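Putative c-1-tetrahydrofolate synthase, cytoplasmic (PDB 4A26) probably oxidises methylenetetrahydrofolate to the methenyl form with NADP+ and hydrolyses that to formyltetrahydrofolate, as a bifunctional dehydrogenase/cyclohydrolase in one-carbon metabolism. Local coordinates at residues 90-101 and 118-126. Sequence-based numbering, arbitrary orientation.
Sequences LNNDPNCHGIIV and IHPHKDADA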
# COMPACT_ATOMS: atom_id res chain seq x y z
N LEU A 90 11.31 22.91 -11.64
CA LEU A 90 11.04 22.90 -10.20
C LEU A 90 11.79 21.76 -9.50
O LEU A 90 12.24 21.95 -8.37
CB LEU A 90 9.53 22.82 -9.93
CG LEU A 90 8.70 24.00 -10.43
CD1 LEU A 90 7.21 23.71 -10.34
CD2 LEU A 90 9.04 25.28 -9.67
N ASN A 91 11.91 20.61 -10.15
CA ASN A 91 12.71 19.51 -9.60
C ASN A 91 14.14 19.96 -9.32
O ASN A 91 14.68 19.70 -8.25
CB ASN A 91 12.75 18.30 -10.55
CG ASN A 91 11.46 17.50 -10.56
OD1 ASN A 91 10.76 17.41 -9.55
ND2 ASN A 91 11.16 16.88 -11.70
N ASN A 92 14.72 20.66 -10.29
CA ASN A 92 16.11 21.13 -10.20
C ASN A 92 16.25 22.51 -9.55
O ASN A 92 17.33 23.11 -9.61
CB ASN A 92 16.74 21.15 -11.60
CG ASN A 92 16.74 19.78 -12.26
OD1 ASN A 92 17.23 18.80 -11.69
ND2 ASN A 92 16.19 19.70 -13.46
N ASP A 93 15.18 23.02 -8.94
CA ASP A 93 15.21 24.29 -8.22
C ASP A 93 15.37 24.03 -6.72
O ASP A 93 14.43 23.57 -6.06
CB ASP A 93 13.91 25.07 -8.49
CG ASP A 93 13.94 26.49 -7.93
OD1 ASP A 93 14.85 26.83 -7.15
OD2 ASP A 93 13.04 27.27 -8.29
N PRO A 94 16.57 24.31 -6.16
CA PRO A 94 16.79 24.01 -4.75
C PRO A 94 16.07 24.95 -3.77
O PRO A 94 16.05 24.67 -2.58
CB PRO A 94 18.31 24.13 -4.59
CG PRO A 94 18.75 25.01 -5.69
CD PRO A 94 17.76 24.88 -6.81
N ASN A 95 15.49 26.03 -4.28
CA ASN A 95 14.66 26.93 -3.47
C ASN A 95 13.28 26.32 -3.21
O ASN A 95 12.57 26.72 -2.29
CB ASN A 95 14.50 28.29 -4.16
CG ASN A 95 15.83 28.94 -4.50
OD1 ASN A 95 16.47 29.55 -3.65
ND2 ASN A 95 16.25 28.80 -5.75
N CYS A 96 12.91 25.36 -4.05
CA CYS A 96 11.62 24.70 -4.01
C CYS A 96 11.78 23.28 -3.50
O CYS A 96 12.54 22.49 -4.07
CB CYS A 96 11.01 24.69 -5.42
SG CYS A 96 9.96 23.28 -5.78
N HIS A 97 11.07 22.95 -2.43
CA HIS A 97 11.19 21.66 -1.75
C HIS A 97 9.96 20.79 -1.93
O HIS A 97 10.07 19.57 -1.96
CB HIS A 97 11.48 21.88 -0.27
CG HIS A 97 12.68 22.73 -0.01
ND1 HIS A 97 12.64 24.11 -0.09
CD2 HIS A 97 13.96 22.41 0.29
CE1 HIS A 97 13.84 24.59 0.16
NE2 HIS A 97 14.66 23.58 0.40
N GLY A 98 8.79 21.42 -2.03
CA GLY A 98 7.54 20.72 -2.33
C GLY A 98 7.00 21.15 -3.68
O GLY A 98 7.12 22.32 -4.07
N ILE A 99 6.40 20.21 -4.41
CA ILE A 99 5.86 20.46 -5.74
C ILE A 99 4.49 19.81 -5.88
O ILE A 99 4.37 18.59 -5.80
CB ILE A 99 6.79 19.91 -6.85
CG1 ILE A 99 8.12 20.66 -6.86
CG2 ILE A 99 6.12 20.03 -8.22
CD1 ILE A 99 9.15 20.10 -7.83
N ILE A 100 3.46 20.63 -6.08
CA ILE A 100 2.12 20.12 -6.39
C ILE A 100 1.65 20.64 -7.74
O ILE A 100 1.92 21.78 -8.11
CB ILE A 100 1.08 20.46 -5.30
CG1 ILE A 100 1.04 21.97 -5.00
CG2 ILE A 100 1.38 19.70 -4.03
CD1 ILE A 100 -0.25 22.43 -4.34
N VAL A 101 0.96 19.79 -8.49
CA VAL A 101 0.31 20.17 -9.72
C VAL A 101 -1.18 20.21 -9.43
O VAL A 101 -1.75 19.19 -9.05
CB VAL A 101 0.58 19.17 -10.85
CG1 VAL A 101 -0.33 19.44 -12.03
CG2 VAL A 101 2.04 19.22 -11.27
N ILE A 118 7.66 14.53 -11.41
CA ILE A 118 8.06 15.08 -10.12
C ILE A 118 9.04 14.12 -9.46
O ILE A 118 8.85 12.91 -9.49
CB ILE A 118 6.86 15.31 -9.17
CG1 ILE A 118 5.90 16.36 -9.75
CG2 ILE A 118 7.34 15.76 -7.80
CD1 ILE A 118 4.55 16.40 -9.07
N HIS A 119 10.10 14.68 -8.88
CA HIS A 119 11.08 13.89 -8.16
C HIS A 119 10.45 13.37 -6.86
O HIS A 119 9.81 14.13 -6.14
CB HIS A 119 12.34 14.72 -7.87
CG HIS A 119 13.31 14.74 -9.01
ND1 HIS A 119 14.67 14.83 -8.83
CD2 HIS A 119 13.11 14.64 -10.35
CE1 HIS A 119 15.27 14.81 -10.00
NE2 HIS A 119 14.35 14.70 -10.94
N PRO A 120 10.63 12.07 -6.57
CA PRO A 120 10.05 11.45 -5.37
C PRO A 120 10.21 12.26 -4.09
O PRO A 120 9.29 12.27 -3.26
CB PRO A 120 10.82 10.13 -5.26
CG PRO A 120 11.16 9.79 -6.66
CD PRO A 120 11.36 11.08 -7.39
N HIS A 121 11.35 12.93 -3.94
CA HIS A 121 11.66 13.68 -2.72
C HIS A 121 11.05 15.09 -2.67
O HIS A 121 11.21 15.79 -1.67
CB HIS A 121 13.18 13.73 -2.48
CG HIS A 121 13.92 14.67 -3.39
ND1 HIS A 121 14.49 14.26 -4.58
CD2 HIS A 121 14.21 15.99 -3.27
CE1 HIS A 121 15.08 15.29 -5.16
NE2 HIS A 121 14.93 16.35 -4.38
N LYS A 122 10.34 15.49 -3.72
CA LYS A 122 9.60 16.76 -3.73
C LYS A 122 8.09 16.57 -3.92
O LYS A 122 7.36 17.54 -4.12
CB LYS A 122 10.15 17.69 -4.81
CG LYS A 122 11.61 18.06 -4.63
CD LYS A 122 12.04 19.16 -5.58
CE LYS A 122 13.46 19.63 -5.29
NZ LYS A 122 13.84 20.83 -6.08
N ASP A 123 7.64 15.33 -3.83
CA ASP A 123 6.24 14.97 -4.09
C ASP A 123 5.37 15.27 -2.86
O ASP A 123 4.96 14.37 -2.14
CB ASP A 123 6.17 13.49 -4.47
CG ASP A 123 4.75 13.00 -4.72
OD1 ASP A 123 3.87 13.80 -5.07
OD2 ASP A 123 4.52 11.78 -4.56
N ALA A 124 5.07 16.55 -2.66
CA ALA A 124 4.39 17.02 -1.44
C ALA A 124 3.00 16.39 -1.20
O ALA A 124 2.58 16.25 -0.05
CB ALA A 124 4.28 18.54 -1.46
N ASP A 125 2.29 16.04 -2.27
CA ASP A 125 0.98 15.39 -2.14
C ASP A 125 1.08 13.86 -2.00
O ASP A 125 0.10 13.21 -1.64
CB ASP A 125 0.06 15.76 -3.32
CG ASP A 125 -0.85 16.96 -3.01
OD1 ASP A 125 -1.31 17.07 -1.85
OD2 ASP A 125 -1.11 17.76 -3.94
N ALA A 126 2.26 13.31 -2.27
CA ALA A 126 2.48 11.86 -2.17
C ALA A 126 1.65 11.09 -3.20
O ALA A 126 1.04 10.07 -2.87
CB ALA A 126 2.18 11.37 -0.77
O HOH W 1 2.84 16.08 -5.23
O HOH W 2 0.40 17.28 -6.61
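Lys122 drives its whole length into the loop that joins helix 80-91 to strand 98-101, an alpha-beta connection of the catalytic domain in the tetrahydrofolate dehydrogenase/cyclohydrolase fold. The hollow it fills is rimmed by carbonyls. Beyond CG the chain is fully extended, which carries NZ to the helix end and the Asp93 to Cys96 type I turn. There Lys122 NZ bonds to Leu90 O, approached in its carbonyl plane, to Asn91 O at 2.6 Å from well above the plane, and to Cys96 O at 2.9 Å; a fourth bond, to Asp93 O, is weak. The ammonium thus collects carbonyls from both helix end and loop, and probably helps cap the helix C-terminus, although Leu90 O also accepts from Asp93 N; the carbonyl dipoles probably favour its charged form. Along the shaft, Ile99 CD1 rests 3.8 Å from Lys122 CD.

The backbone at Lys122 comes up to the start of the edge strand 98-101, whose other side pairs with strand 39-45. A single direct backbone bond links them, Ile99 N to Lys122 O, 2.9 Å long but bent at the hydrogen (137°). Farther along, a water bridges Ile99 O to Asp123 OD1 and Asp125 N; Asp123 OD2 is held by Asn131 and Leu128. Ala124 CB lies 4.0 Å from Gly98 CA.

The Ile118 and Ile99 side chains pass one another running opposite ways, with Ile99 CG2 4.0 Å from Ile118 CG1. At the helix end, Asn91 lays CB over one face of the His119 ring, 19° off the normal, its amide tilted 31° from the ring. Asn91 ND2 is fixed by Lys117 O and Glu88, while Asn91 OD1 accepts from His119 N at 2.9 Å, the donor standing above the amide's carbonyl plane.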